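Pyridoxamine 5'-phosphate oxidase-related, FMN-binding (Mycobacterium smegmatis, PDB 3F7E) probably binds coenzyme F420 and uses it to reduce carbon-carbon double bonds, perhaps including those of aflatoxins. Local coordinates at residues L20-V23 with P29-N32; T22-G27 with K50-R55; A93-L98 with A114-I119. All blocks are in the same frame, centred on the assembly; numbering follows the deposited sequence.

Interaction 1 (L20-V23 with P29-N32); sequences LATV and PQVN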
# COMPACT_ATOMS: atom_id res chain seq x y z
N LEU A 20 4.10 -1.64 -1.14
CA LEU A 20 5.31 -1.34 -0.36
C LEU A 20 5.45 0.16 -0.18
O LEU A 20 5.54 0.89 -1.17
CB LEU A 20 6.56 -1.92 -1.05
CG LEU A 20 7.85 -1.70 -0.26
CD1 LEU A 20 7.86 -2.54 1.05
CD2 LEU A 20 9.05 -2.07 -1.12
N ALA A 21 5.45 0.58 1.08
CA ALA A 21 5.57 2.00 1.45
C ALA A 21 6.97 2.32 1.93
O ALA A 21 7.57 1.56 2.73
CB ALA A 21 4.57 2.34 2.55
N THR A 22 7.47 3.45 1.49
CA THR A 22 8.75 3.99 1.88
C THR A 22 8.51 5.46 2.26
O THR A 22 7.44 5.99 2.04
CB THR A 22 9.78 3.89 0.74
OG1 THR A 22 9.27 4.53 -0.45
CG2 THR A 22 10.18 2.43 0.45
N VAL A 23 9.52 6.12 2.83
CA VAL A 23 9.37 7.52 3.21
C VAL A 23 10.45 8.30 2.47
O VAL A 23 11.62 7.89 2.46
CB VAL A 23 9.48 7.74 4.75
CG1 VAL A 23 9.12 9.15 5.11
CG2 VAL A 23 8.57 6.81 5.51
N PRO A 29 5.24 10.09 2.54
CA PRO A 29 5.30 8.68 2.12
C PRO A 29 5.13 8.47 0.62
O PRO A 29 4.60 9.33 -0.10
CB PRO A 29 4.16 8.04 2.91
CG PRO A 29 3.13 9.15 3.00
CD PRO A 29 3.90 10.44 3.09
N GLN A 30 5.58 7.30 0.19
CA GLN A 30 5.44 6.79 -1.17
C GLN A 30 4.94 5.35 -1.02
O GLN A 30 5.42 4.64 -0.14
CB GLN A 30 6.82 6.78 -1.87
CG GLN A 30 6.72 6.26 -3.27
CD GLN A 30 7.95 6.49 -4.08
OE1 GLN A 30 8.23 5.69 -4.98
NE2 GLN A 30 8.69 7.56 -3.81
N VAL A 31 4.04 4.88 -1.90
CA VAL A 31 3.61 3.49 -1.85
C VAL A 31 3.35 3.00 -3.28
O VAL A 31 2.74 3.71 -4.11
CB VAL A 31 2.39 3.30 -0.90
CG1 VAL A 31 1.19 4.11 -1.34
CG2 VAL A 31 2.01 1.85 -0.77
N ASN A 32 3.79 1.79 -3.56
CA ASN A 32 3.72 1.22 -4.91
C ASN A 32 3.37 -0.26 -4.84
O ASN A 32 3.89 -0.99 -3.98
CB ASN A 32 5.06 1.35 -5.63
CG ASN A 32 5.51 2.77 -5.74
OD1 ASN A 32 4.97 3.53 -6.56
ND2 ASN A 32 6.47 3.18 -4.89
O HOH W 1 7.69 2.69 -2.12
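L20-V23 and P29-N32 run antiparallel, with axes 4.5 Å apart at closest approach and 157° between their directions, and two hydrogen-bonded pairs, L20 with N32 and T22 with Q30, each make both backbone bonds. T22 N donates to Q30 O at 2.9 Å, and the same carbonyl also takes a CA-H...O contact from A21 CA. Between these pairs lies the non-hydrogen-bonded pair A21 and V31, their CB atoms 4.2 Å apart. V31 CG2 lies 3.7 Å from L20 O.

The polar detail is on the face that carries T22, Q30 and N32. T22 and Q30 lie side by side, with T22 OG1 3.6 Å from Q30 CB. With chi1 55°, OG1 sits between the backbone N and the carbonyl carbon; there it bonds to N56 ND2 of helix 52-59 and to a water at 2.9 Å. That water donates to L20 O and accepts a weak bond from N32 ND2, so it ties three residues on two strands together. Q30 is extended beyond CG, which brings OE1 level with the amide of N32: ND2 donates to it at 3.1 Å, in the carbonyl plane and on a lone pair. L20 starts on this face too, but its end turns to V63, M65, F45 and H47.

On the A21 and V31 face the second subunit closes in: its P29 packs on V23 and its S66 on V31. Separately, V31 N, turned away from strand 18-23, donates to E78 OE1 of the second subunit. This is a beta hairpin at one edge of the chain's antiparallel sheet, consistent with the split-barrel fold of flavin-binding oxidases, its outer strand meeting the dimer partner.

Interaction 2 (T22-G27 with K50-R55); sequences TVRPDG and KRQKYR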
# COMPACT_ATOMS: atom_id res chain seq x y z
N THR A 22 7.47 3.45 1.49
CA THR A 22 8.75 3.99 1.88
C THR A 22 8.51 5.46 2.26
O THR A 22 7.44 5.99 2.04
CB THR A 22 9.78 3.89 0.74
OG1 THR A 22 9.27 4.53 -0.45
CG2 THR A 22 10.18 2.43 0.45
N VAL A 23 9.52 6.12 2.83
CA VAL A 23 9.37 7.52 3.21
C VAL A 23 10.45 8.30 2.47
O VAL A 23 11.62 7.89 2.46
CB VAL A 23 9.48 7.74 4.75
CG1 VAL A 23 9.12 9.15 5.11
CG2 VAL A 23 8.57 6.81 5.51
N ARG A 24 10.03 9.43 1.89
CA ARG A 24 10.99 10.32 1.25
C ARG A 24 11.81 11.11 2.30
O ARG A 24 11.41 11.26 3.43
CB ARG A 24 10.24 11.30 0.36
CG ARG A 24 9.43 10.64 -0.73
CD ARG A 24 8.59 11.64 -1.55
NE ARG A 24 8.02 10.99 -2.73
CZ ARG A 24 8.44 11.17 -3.98
NH1 ARG A 24 9.45 12.00 -4.24
NH2 ARG A 24 7.86 10.51 -4.97
N PRO A 25 13.00 11.63 1.90
CA PRO A 25 13.77 12.49 2.80
C PRO A 25 13.01 13.68 3.37
O PRO A 25 13.34 14.13 4.46
CB PRO A 25 14.94 12.95 1.91
CG PRO A 25 15.14 11.80 0.98
CD PRO A 25 13.72 11.37 0.65
N ASP A 26 11.98 14.16 2.67
CA ASP A 26 11.15 15.27 3.17
C ASP A 26 10.07 14.82 4.18
O ASP A 26 9.26 15.63 4.65
CB ASP A 26 10.55 16.09 2.01
CG ASP A 26 9.41 15.38 1.29
OD1 ASP A 26 8.81 15.99 0.39
OD2 ASP A 26 9.09 14.22 1.61
N GLY A 27 10.04 13.53 4.49
CA GLY A 27 9.15 13.03 5.50
C GLY A 27 7.77 12.66 4.99
O GLY A 27 6.91 12.37 5.79
N LYS A 50 17.93 3.80 -10.00
CA LYS A 50 17.70 5.09 -10.66
C LYS A 50 16.39 5.79 -10.31
O LYS A 50 16.16 6.93 -10.76
CB LYS A 50 17.80 4.92 -12.18
CG LYS A 50 19.20 4.58 -12.69
CD LYS A 50 19.31 4.85 -14.18
CE LYS A 50 20.76 4.79 -14.65
NZ LYS A 50 20.85 4.41 -16.09
N ARG A 51 15.52 5.13 -9.55
CA ARG A 51 14.22 5.70 -9.16
C ARG A 51 14.15 6.19 -7.71
O ARG A 51 14.99 5.83 -6.88
CB ARG A 51 13.06 4.71 -9.37
CG ARG A 51 13.07 3.85 -10.62
CD ARG A 51 12.40 4.50 -11.84
NE ARG A 51 11.16 5.27 -11.61
CZ ARG A 51 9.93 4.86 -11.93
NH1 ARG A 51 9.74 3.67 -12.48
NH2 ARG A 51 8.89 5.65 -11.70
N GLN A 52 13.09 6.95 -7.41
CA GLN A 52 12.92 7.56 -6.11
C GLN A 52 12.79 6.52 -5.00
O GLN A 52 13.26 6.75 -3.89
CB GLN A 52 11.72 8.51 -6.08
CG GLN A 52 11.63 9.33 -4.81
CD GLN A 52 12.85 10.23 -4.59
OE1 GLN A 52 13.29 10.93 -5.51
NE2 GLN A 52 13.39 10.20 -3.37
N LYS A 53 12.10 5.41 -5.28
CA LYS A 53 11.90 4.40 -4.24
C LYS A 53 13.24 3.91 -3.68
O LYS A 53 13.40 3.71 -2.48
CB LYS A 53 11.15 3.17 -4.78
CG LYS A 53 9.97 3.40 -5.67
CD LYS A 53 9.63 2.11 -6.40
CE LYS A 53 8.58 2.31 -7.47
NZ LYS A 53 8.22 0.99 -8.07
N TYR A 54 14.22 3.74 -4.57
CA TYR A 54 15.57 3.38 -4.14
C TYR A 54 16.23 4.46 -3.30
O TYR A 54 16.79 4.18 -2.24
CB TYR A 54 16.43 3.03 -5.36
CG TYR A 54 17.90 2.79 -5.09
CD1 TYR A 54 18.36 1.54 -4.72
CD2 TYR A 54 18.83 3.82 -5.23
CE1 TYR A 54 19.72 1.32 -4.48
CE2 TYR A 54 20.17 3.62 -5.00
CZ TYR A 54 20.62 2.37 -4.62
OH TYR A 54 21.96 2.19 -4.40
N ARG A 55 16.16 5.71 -3.78
CA ARG A 55 16.70 6.81 -3.00
C ARG A 55 16.06 6.92 -1.61
O ARG A 55 16.74 7.20 -0.63
CB ARG A 55 16.57 8.13 -3.75
CG ARG A 55 17.37 8.14 -5.01
CD ARG A 55 17.41 9.52 -5.69
NE ARG A 55 16.15 9.93 -6.31
CZ ARG A 55 15.74 9.60 -7.54
NH1 ARG A 55 14.59 10.08 -7.99
NH2 ARG A 55 16.48 8.81 -8.32
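R24 lays its guanidinium against Q52, joining the type I turn R24-G27, in the loop of the hairpin formed by strands 18-23 and 29-34, to the first turn of helix 52-59. The two side chains cross at about a right angle and no hydrogen bond passes between them. What touches is the methylene of Q52: CG sits over one face of the guanidinium, displaced toward its rim, and comes closest to R24 NH1 at 3.5 Å. The amide of Q52 is tilted only 23° from the guanidinium plane, with CD 3.8 Å from R24 NH1, so the flat groups are roughly parallel although the carbon chain makes the closest approach.

R24 reaches this place with a chain straight from CG to NE, passing along Q30 and N56 of its own subunit and R80 of the second one. Q52 arrives differently. Its CG is anti to the backbone N, which aims it at the turn, and a bend at chi2 (61°) folds the amide back along the helix. NE2 then bonds to N56 OD1 one turn on, and also comes to 4.2 Å from P25 CD, a looser touch at the exposed end of the contact.

The turn itself is closed by G27 N bonding to R24 O at 2.9 Å, while G27 O takes a bond from N60 ND2 of the second subunit. Like charges point into the same area, R24 NH1 lying 6.6 Å from R55 NH1, and the amide oxygen of Q52 may ease this a little by binding R55. That grip is side-on and to one atom: R55 NE at 3.1 Å and R55 NH1 at 2.9 Å both reach Q52 OE1 from the same face of the amide, above the carbonyl plane.

Interaction 3 (A93-L98 with A114-I119); sequences AFYLKL and ADRVII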
# COMPACT_ATOMS: atom_id res chain seq x y z
N ALA A 93 18.32 -11.73 -13.37
CA ALA A 93 17.90 -13.05 -12.97
C ALA A 93 16.89 -13.05 -11.83
O ALA A 93 15.94 -13.85 -11.83
CB ALA A 93 19.11 -13.90 -12.59
N PHE A 94 17.07 -12.18 -10.82
CA PHE A 94 16.12 -12.14 -9.73
C PHE A 94 14.77 -11.61 -10.22
O PHE A 94 13.71 -12.14 -9.87
CB PHE A 94 16.63 -11.35 -8.51
CG PHE A 94 15.59 -11.23 -7.45
CD1 PHE A 94 15.28 -12.29 -6.62
CD2 PHE A 94 14.83 -10.07 -7.36
CE1 PHE A 94 14.25 -12.18 -5.67
CE2 PHE A 94 13.83 -9.96 -6.43
CZ PHE A 94 13.51 -11.02 -5.58
N TYR A 95 14.81 -10.53 -11.00
CA TYR A 95 13.60 -10.01 -11.64
C TYR A 95 12.83 -11.16 -12.34
O TYR A 95 11.59 -11.26 -12.23
CB TYR A 95 14.01 -8.90 -12.61
CG TYR A 95 12.92 -8.30 -13.49
CD1 TYR A 95 12.43 -8.98 -14.59
CD2 TYR A 95 12.43 -7.02 -13.23
CE1 TYR A 95 11.44 -8.40 -15.42
CE2 TYR A 95 11.46 -6.44 -14.02
CZ TYR A 95 10.96 -7.14 -15.11
OH TYR A 95 10.00 -6.54 -15.90
N LEU A 96 13.55 -12.01 -13.08
CA LEU A 96 12.88 -13.10 -13.79
C LEU A 96 12.33 -14.18 -12.86
O LEU A 96 11.28 -14.75 -13.15
CB LEU A 96 13.82 -13.71 -14.83
CG LEU A 96 14.14 -12.83 -16.03
CD1 LEU A 96 15.02 -13.60 -17.01
CD2 LEU A 96 12.84 -12.40 -16.75
N LYS A 97 13.01 -14.46 -11.75
CA LYS A 97 12.42 -15.35 -10.75
C LYS A 97 11.10 -14.83 -10.17
O LYS A 97 10.16 -15.61 -9.95
CB LYS A 97 13.41 -15.59 -9.62
CG LYS A 97 14.58 -16.46 -10.00
CD LYS A 97 15.45 -16.73 -8.76
CE LYS A 97 16.66 -17.58 -9.09
NZ LYS A 97 16.23 -18.97 -9.35
N LEU A 98 11.01 -13.51 -9.92
CA LEU A 98 9.75 -12.91 -9.43
C LEU A 98 8.67 -13.05 -10.49
O LEU A 98 7.56 -13.47 -10.21
CB LEU A 98 9.90 -11.43 -9.00
CG LEU A 98 10.56 -11.18 -7.65
CD1 LEU A 98 10.56 -9.68 -7.47
CD2 LEU A 98 9.68 -11.82 -6.64
N ALA A 114 21.07 -3.51 -16.09
CA ALA A 114 22.36 -3.10 -15.52
C ALA A 114 22.17 -2.37 -14.18
O ALA A 114 23.06 -2.40 -13.33
CB ALA A 114 23.17 -2.23 -16.50
N ASP A 115 21.00 -1.75 -13.99
CA ASP A 115 20.71 -0.97 -12.79
C ASP A 115 19.80 -1.70 -11.78
O ASP A 115 19.38 -1.11 -10.78
CB ASP A 115 20.08 0.36 -13.17
CG ASP A 115 20.96 1.17 -14.09
OD1 ASP A 115 22.18 1.21 -13.85
OD2 ASP A 115 20.43 1.76 -15.06
N ARG A 116 19.49 -2.97 -12.05
CA ARG A 116 18.61 -3.74 -11.18
C ARG A 116 19.30 -4.19 -9.91
O ARG A 116 20.48 -4.57 -9.95
CB ARG A 116 18.03 -4.96 -11.94
CG ARG A 116 16.89 -4.60 -12.91
CD ARG A 116 15.56 -4.45 -12.20
NE ARG A 116 14.60 -3.73 -13.05
CZ ARG A 116 13.38 -3.41 -12.64
NH1 ARG A 116 12.93 -3.81 -11.46
NH2 ARG A 116 12.60 -2.72 -13.45
N VAL A 117 18.55 -4.18 -8.80
CA VAL A 117 19.02 -4.68 -7.52
C VAL A 117 17.93 -5.53 -6.88
O VAL A 117 16.75 -5.47 -7.26
CB VAL A 117 19.43 -3.52 -6.55
CG1 VAL A 117 20.64 -2.73 -7.08
CG2 VAL A 117 18.25 -2.58 -6.30
N ILE A 118 18.35 -6.29 -5.88
CA ILE A 118 17.46 -7.04 -5.00
C ILE A 118 17.44 -6.31 -3.67
O ILE A 118 18.49 -6.11 -3.05
CB ILE A 118 17.96 -8.47 -4.75
CG1 ILE A 118 18.39 -9.16 -6.06
CG2 ILE A 118 16.92 -9.25 -3.96
CD1 ILE A 118 18.97 -10.55 -5.86
N ILE A 119 16.25 -5.89 -3.24
CA ILE A 119 16.09 -5.22 -1.94
C ILE A 119 15.62 -6.26 -0.93
O ILE A 119 14.60 -6.92 -1.17
CB ILE A 119 15.04 -4.07 -2.02
CG1 ILE A 119 15.37 -3.07 -3.13
CG2 ILE A 119 14.85 -3.41 -0.66
CD1 ILE A 119 16.59 -2.28 -2.90
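R116 NH1 hydrogen-bonds to T46 OG1 and at the same time lies at the edge of the Y95 ring, in its plane and 3.7 Å from CD2. R116 NE forms a salt bridge with D112, so the guanidinium is held by two partners besides the ring. Y95 meets it edge-on: CD2 stands 3.6 Å above one guanidinium face, off toward the rim, and the two planes are 69° apart. The positive group therefore touches carbon and C-H at the ring edge rather than the pi face. A bend at chi2 (-81°) turns the R116 chain so that its flat end meets the edge of the ring.

Here helix 93-101, which follows strand 76-88, rests against the start of strand 116-127 and against that strand's antiparallel neighbour 43-48, where F94 touches R44 and Y95 touches T46.

One residue earlier on the helix, F94 takes the apolar half of the contact. I118 CG2 sits over the middle of the F94 ring, 4.0 Å from its centroid, in a CH-pi contact. The other branch of I118 runs along the base of the ring, where CD1 lies 3.6 Å from F94 CB.

In the fold
Interactions 1 and 2 share T22 and V23 and lie 8 Å apart between centres. They touch where Q30 of the hairpin packs among R24, Q52 and K53: Q30 NE2 is 3.3 Å from R24 NH2, a packing contact. Both reach the second subunit, whereas interaction 3 has no other chain against it. The salt bridge K50 NZ to D115 OD2, 2.9 Å, joins interaction 2 to interaction 3, though their centres are 19 Å apart; interactions 1 and 3 do not touch, with nearest atoms about 6 Å apart. All three are built on the same antiparallel sheet. Relatives generally bind their flavin or deazaflavin at the dimer interface, which interactions 1 and 2 adjoin.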